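PDB 6I60: alpha-rhamnosidase from Dictyoglomus thermophilum, which probably hydrolyses terminal non-reducing alpha-L-rhamnose residues of alpha-L-rhamnosides, and can remove rhamnose from natural flavonoid glycosides. Local coordinates for residues A[746-757]-A[779-790]. Numbering follows the deposited sequence.
Sequences LEDIIIRHDYHL and VAYKIVNQKTYP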
loop_
_atom_site.group_PDB
_atom_site.type_symbol
_atom_site.label_atom_id
_atom_site.label_comp_id
_atom_site.label_asym_id
_atom_site.label_seq_id
_atom_site.Cartn_x
_atom_site.Cartn_y
_atom_site.Cartn_z
ATOM N N LEU A 746 -24.873 16.589 15.932
ATOM C CA LEU A 746 -25.624 15.458 16.467
ATOM C C LEU A 746 -27.073 15.478 15.996
ATOM O O LEU A 746 -27.629 14.432 15.643
ATOM C CB LEU A 746 -25.558 15.462 17.994
ATOM C CG LEU A 746 -24.207 15.116 18.625
ATOM C CD1 LEU A 746 -24.188 15.480 20.104
ATOM C CD2 LEU A 746 -23.881 13.642 18.422
ATOM N N GLU A 747 -27.700 16.657 15.982
ATOM C CA GLU A 747 -29.088 16.742 15.541
ATOM C C GLU A 747 -29.221 16.458 14.050
ATOM O O GLU A 747 -30.221 15.872 13.620
ATOM C CB GLU A 747 -29.664 18.116 15.883
ATOM C CG GLU A 747 -29.702 18.405 17.376
ATOM C CD GLU A 747 -30.361 19.730 17.699
ATOM O OE1 GLU A 747 -31.133 19.786 18.682
ATOM O OE2 GLU A 747 -30.108 20.714 16.972
ATOM N N ASP A 748 -28.232 16.859 13.249
ATOM C CA ASP A 748 -28.262 16.519 11.832
ATOM C C ASP A 748 -28.071 15.023 11.618
ATOM O O ASP A 748 -28.576 14.467 10.635
ATOM C CB ASP A 748 -27.193 17.307 11.080
ATOM C CG ASP A 748 -27.484 17.410 9.597
ATOM O OD1 ASP A 748 -27.982 18.469 9.157
ATOM O OD2 ASP A 748 -27.212 16.431 8.871
ATOM N N ILE A 749 -27.355 14.361 12.524
ATOM C CA ILE A 749 -27.145 12.922 12.409
ATOM C C ILE A 749 -28.360 12.159 12.920
ATOM O O ILE A 749 -28.865 11.247 12.256
ATOM C CB ILE A 749 -25.867 12.511 13.162
ATOM C CG1 ILE A 749 -24.620 12.965 12.401
ATOM C CG2 ILE A 749 -25.841 11.008 13.389
ATOM C CD1 ILE A 749 -23.336 12.791 13.189
ATOM N N ILE A 750 -28.852 12.527 14.102
ATOM C CA ILE A 750 -29.902 11.745 14.748
ATOM C C ILE A 750 -31.276 12.130 14.213
ATOM O O ILE A 750 -32.064 11.268 13.811
ATOM C CB ILE A 750 -29.823 11.908 16.275
ATOM C CG1 ILE A 750 -28.463 11.433 16.790
ATOM C CG2 ILE A 750 -30.952 11.145 16.950
ATOM C CD1 ILE A 750 -28.324 11.487 18.294
ATOM N N ILE A 751 -31.589 13.424 14.204
ATOM C CA ILE A 751 -32.929 13.860 13.816
ATOM C C ILE A 751 -33.067 13.898 12.300
ATOM O O ILE A 751 -33.939 13.239 11.723
ATOM C CB ILE A 751 -33.254 15.229 14.445
ATOM C CG1 ILE A 751 -33.032 15.191 15.957
ATOM C CG2 ILE A 751 -34.684 15.632 14.129
ATOM C CD1 ILE A 751 -33.099 16.552 16.614
ATOM N N ARG A 752 -32.200 14.661 11.630
ATOM C CA ARG A 752 -32.384 14.909 10.204
ATOM C C ARG A 752 -32.076 13.680 9.356
ATOM O O ARG A 752 -32.655 13.518 8.276
ATOM C CB ARG A 752 -31.514 16.086 9.760
ATOM C CG ARG A 752 -32.071 17.453 10.146
ATOM C CD ARG A 752 -31.224 18.580 9.571
ATOM N NE ARG A 752 -31.632 19.893 10.066
ATOM C CZ ARG A 752 -32.415 20.735 9.396
ATOM N NH1 ARG A 752 -32.882 20.403 8.201
ATOM N NH2 ARG A 752 -32.732 21.911 9.923
ATOM N N HIS A 753 -31.182 12.804 9.816
ATOM C CA HIS A 753 -30.721 11.694 8.995
ATOM C C HIS A 753 -30.894 10.325 9.639
ATOM O O HIS A 753 -30.604 9.316 8.986
ATOM C CB HIS A 753 -29.249 11.898 8.615
ATOM C CG HIS A 753 -29.049 12.893 7.516
ATOM N ND1 HIS A 753 -28.961 14.248 7.748
ATOM C CD2 HIS A 753 -28.937 12.733 6.177
ATOM C CE1 HIS A 753 -28.794 14.879 6.599
ATOM N NE2 HIS A 753 -28.776 13.982 5.630
ATOM N N ASP A 754 -31.358 10.258 10.889
ATOM C CA ASP A 754 -31.656 8.989 11.556
ATOM C C ASP A 754 -30.435 8.067 11.567
ATOM O O ASP A 754 -30.487 6.921 11.113
ATOM C CB ASP A 754 -32.862 8.303 10.910
ATOM C CG ASP A 754 -33.398 7.156 11.743
ATOM O OD1 ASP A 754 -33.509 7.311 12.977
ATOM O OD2 ASP A 754 -33.706 6.096 11.160
ATOM N N TYR A 755 -29.325 8.593 12.089
ATOM C CA TYR A 755 -28.062 7.861 12.208
ATOM C C TYR A 755 -27.579 7.363 10.843
ATOM O O TYR A 755 -27.405 6.166 10.609
ATOM C CB TYR A 755 -28.192 6.702 13.202
ATOM C CG TYR A 755 -28.581 7.125 14.597
ATOM C CD1 TYR A 755 -29.912 7.211 14.970
ATOM C CD2 TYR A 755 -27.614 7.432 15.544
ATOM C CE1 TYR A 755 -30.272 7.592 16.246
ATOM C CE2 TYR A 755 -27.962 7.815 16.822
ATOM C CZ TYR A 755 -29.293 7.893 17.168
ATOM O OH TYR A 755 -29.644 8.274 18.443
ATOM N N HIS A 756 -27.358 8.312 9.938
ATOM C CA HIS A 756 -26.866 7.999 8.607
ATOM C C HIS A 756 -25.845 9.045 8.190
ATOM O O HIS A 756 -25.960 10.221 8.542
ATOM C CB HIS A 756 -28.005 7.933 7.581
ATOM C CG HIS A 756 -28.782 6.653 7.619
ATOM N ND1 HIS A 756 -29.880 6.473 8.432
ATOM C CD2 HIS A 756 -28.619 5.491 6.943
ATOM C CE1 HIS A 756 -30.361 5.255 8.254
ATOM N NE2 HIS A 756 -29.614 4.639 7.355
ATOM N N LEU A 757 -24.842 8.600 7.438
ATOM C CA LEU A 757 -23.794 9.498 6.973
ATOM C C LEU A 757 -24.311 10.393 5.854
ATOM O O LEU A 757 -24.957 9.922 4.913
ATOM C CB LEU A 757 -22.589 8.695 6.486
ATOM C CG LEU A 757 -21.761 7.973 7.547
ATOM C CD1 LEU A 757 -20.761 7.039 6.896
ATOM C CD2 LEU A 757 -21.053 8.975 8.440
ATOM N N VAL A 779 -23.442 7.136 19.154
ATOM C CA VAL A 779 -23.987 7.631 17.894
ATOM C C VAL A 779 -23.194 7.079 16.717
ATOM O O VAL A 779 -23.764 6.690 15.692
ATOM C CB VAL A 779 -24.009 9.171 17.897
ATOM C CG1 VAL A 779 -24.475 9.705 16.550
ATOM C CG2 VAL A 779 -24.895 9.688 19.023
ATOM N N ALA A 780 -21.867 7.027 16.847
ATOM C CA ALA A 780 -21.038 6.511 15.763
ATOM C C ALA A 780 -21.297 5.029 15.526
ATOM O O ALA A 780 -21.330 4.575 14.375
ATOM C CB ALA A 780 -19.561 6.759 16.071
ATOM N N TYR A 781 -21.487 4.258 16.600
ATOM C CA TYR A 781 -21.773 2.837 16.445
ATOM C C TYR A 781 -23.117 2.615 15.760
ATOM O O TYR A 781 -23.254 1.707 14.931
ATOM C CB TYR A 781 -21.743 2.144 17.806
ATOM C CG TYR A 781 -22.035 0.663 17.746
ATOM C CD1 TYR A 781 -21.039 -0.246 17.420
ATOM C CD2 TYR A 781 -23.307 0.173 18.015
ATOM C CE1 TYR A 781 -21.300 -1.602 17.363
ATOM C CE2 TYR A 781 -23.579 -1.181 17.959
ATOM C CZ TYR A 781 -22.571 -2.064 17.634
ATOM O OH TYR A 781 -22.831 -3.415 17.576
ATOM N N LYS A 782 -24.121 3.431 16.095
ATOM C CA LYS A 782 -25.427 3.292 15.460
ATOM C C LYS A 782 -25.369 3.647 13.981
ATOM O O LYS A 782 -26.171 3.135 13.191
ATOM C CB LYS A 782 -26.459 4.162 16.177
ATOM C CG LYS A 782 -27.065 3.510 17.413
ATOM C CD LYS A 782 -28.434 4.091 17.739
ATOM C CE LYS A 782 -29.466 3.691 16.696
ATOM N NZ LYS A 782 -30.792 3.394 17.308
ATOM N N ILE A 783 -24.437 4.519 13.591
ATOM C CA ILE A 783 -24.251 4.822 12.177
ATOM C C ILE A 783 -23.670 3.617 11.449
ATOM O O ILE A 783 -24.114 3.263 10.350
ATOM C CB ILE A 783 -23.361 6.068 12.017
ATOM C CG1 ILE A 783 -24.124 7.326 12.432
ATOM C CG2 ILE A 783 -22.861 6.197 10.589
ATOM C CD1 ILE A 783 -23.230 8.461 12.887
ATOM N N VAL A 784 -22.682 2.958 12.058
ATOM C CA VAL A 784 -22.027 1.823 11.419
ATOM C C VAL A 784 -22.986 0.642 11.302
ATOM O O VAL A 784 -23.015 -0.052 10.278
ATOM C CB VAL A 784 -20.749 1.452 12.195
ATOM C CG1 VAL A 784 -20.424 -0.023 12.040
ATOM C CG2 VAL A 784 -19.580 2.308 11.728
ATOM N N ASN A 785 -23.799 0.411 12.335
ATOM C CA ASN A 785 -24.713 -0.727 12.370
ATOM C C ASN A 785 -25.898 -0.581 11.420
ATOM O O ASN A 785 -26.763 -1.465 11.402
ATOM C CB ASN A 785 -25.219 -0.938 13.801
ATOM C CG ASN A 785 -25.588 -2.387 14.089
ATOM O OD1 ASN A 785 -25.441 -2.860 15.216
ATOM N ND2 ASN A 785 -26.076 -3.093 13.074
ATOM N N GLN A 786 -25.969 0.488 10.633
ATOM C CA GLN A 786 -27.081 0.673 9.713
ATOM C C GLN A 786 -26.952 -0.260 8.515
ATOM O O GLN A 786 -25.858 -0.468 7.982
ATOM C CB GLN A 786 -27.149 2.125 9.243
ATOM C CG GLN A 786 -27.709 3.076 10.286
ATOM C CD GLN A 786 -28.999 2.572 10.910
ATOM O OE1 GLN A 786 -29.031 2.206 12.086
ATOM N NE2 GLN A 786 -30.071 2.554 10.124
ATOM N N LYS A 787 -28.083 -0.829 8.099
ATOM C CA LYS A 787 -28.151 -1.691 6.926
ATOM C C LYS A 787 -28.939 -1.058 5.788
ATOM O O LYS A 787 -29.203 -1.723 4.781
ATOM C CB LYS A 787 -28.761 -3.044 7.297
ATOM C CG LYS A 787 -27.742 -4.101 7.691
ATOM C CD LYS A 787 -28.425 -5.397 8.098
ATOM C CE LYS A 787 -28.201 -5.706 9.570
ATOM N NZ LYS A 787 -28.107 -7.172 9.818
ATOM N N THR A 788 -29.321 0.207 5.922
ATOM C CA THR A 788 -30.101 0.915 4.920
ATOM C C THR A 788 -29.279 2.051 4.326
ATOM O O THR A 788 -28.210 2.409 4.828
ATOM C CB THR A 788 -31.396 1.455 5.530
ATOM O OG1 THR A 788 -31.102 2.081 6.785
ATOM C CG2 THR A 788 -32.386 0.324 5.755
ATOM N N TYR A 789 -29.798 2.623 3.244
ATOM C CA TYR A 789 -29.102 3.716 2.579
ATOM C C TYR A 789 -29.167 4.982 3.434
ATOM O O TYR A 789 -30.216 5.287 4.014
ATOM C CB TYR A 789 -29.713 3.984 1.201
ATOM C CG TYR A 789 -29.148 5.208 0.510
ATOM C CD1 TYR A 789 -29.705 6.467 0.712
ATOM C CD2 TYR A 789 -28.058 5.104 -0.341
ATOM C CE1 TYR A 789 -29.187 7.582 0.095
ATOM C CE2 TYR A 789 -27.536 6.214 -0.968
ATOM C CZ TYR A 789 -28.105 7.450 -0.747
ATOM O OH TYR A 789 -27.588 8.561 -1.371
ATOM N N PRO A 790 -28.064 5.745 3.530
ATOM C CA PRO A 790 -26.743 5.393 3.001
ATOM C C PRO A 790 -25.774 4.918 4.088
ATOM O O PRO A 790 -25.563 5.622 5.080
ATOM C CB PRO A 790 -26.262 6.706 2.381
ATOM C CG PRO A 790 -26.988 7.793 3.157
ATOM C CD PRO A 790 -28.115 7.157 3.945
#
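The ring of H756 meets T788 in the polar part of the contact. H756 NE2 lies 3.0 Å from OG1 of T788, a hydrogen bond in which either atom could be the donor. On its own segment, H756 ND1 donates to O of H753 at 3.0 Å, within that carbonyl's plane, and weakly to O of D754. Bonds at both nitrogens limit the turning of the ring; the one to T788 links the loop of H756 to the loop after helix 777-784. CG of Q786 sits over one face of the ring, offset toward the rim, as a CH-pi contact. CD of P790, which follows a cis peptide bond, packs 3.5 Å from CD2 of H756.

The second ring contact is made by Y755. The K782 chain runs across one face of the phenol, with CD 3.9 Å from the ring centroid. A bend in the chain (chi3 69°) brings the amine over the same face, where NZ makes a cation-pi contact 4.7 Å from the centroid. The O of V779 comes to the edge of this ring.

Apolar packing joins helix 738-750 to helix 777-784. CG2 of I749 touches both CG1 of V779 and CD1 of I783, each at 3.7 Å. V779 CG2 meets the ends of L746 and I750. In the loop beyond the first helix, CG of L757 packs on CG2 of I783. Helix 761-773, which lies between the two segments in sequence, also covers I749 and L757.

An alanine in place of H756 would probably leave the T788 hydroxyl and the H753 carbonyl without this mate and open a gap beside P790.

The contact lies in the six-hairpin glycosidase domain. Its chemistry implies three kinds of joint: aliphatic packing, a lysine chain and amine over the Y755 face, and an imidazole hydrogen-bonded at both nitrogens, with one of its bonds crossing to T788.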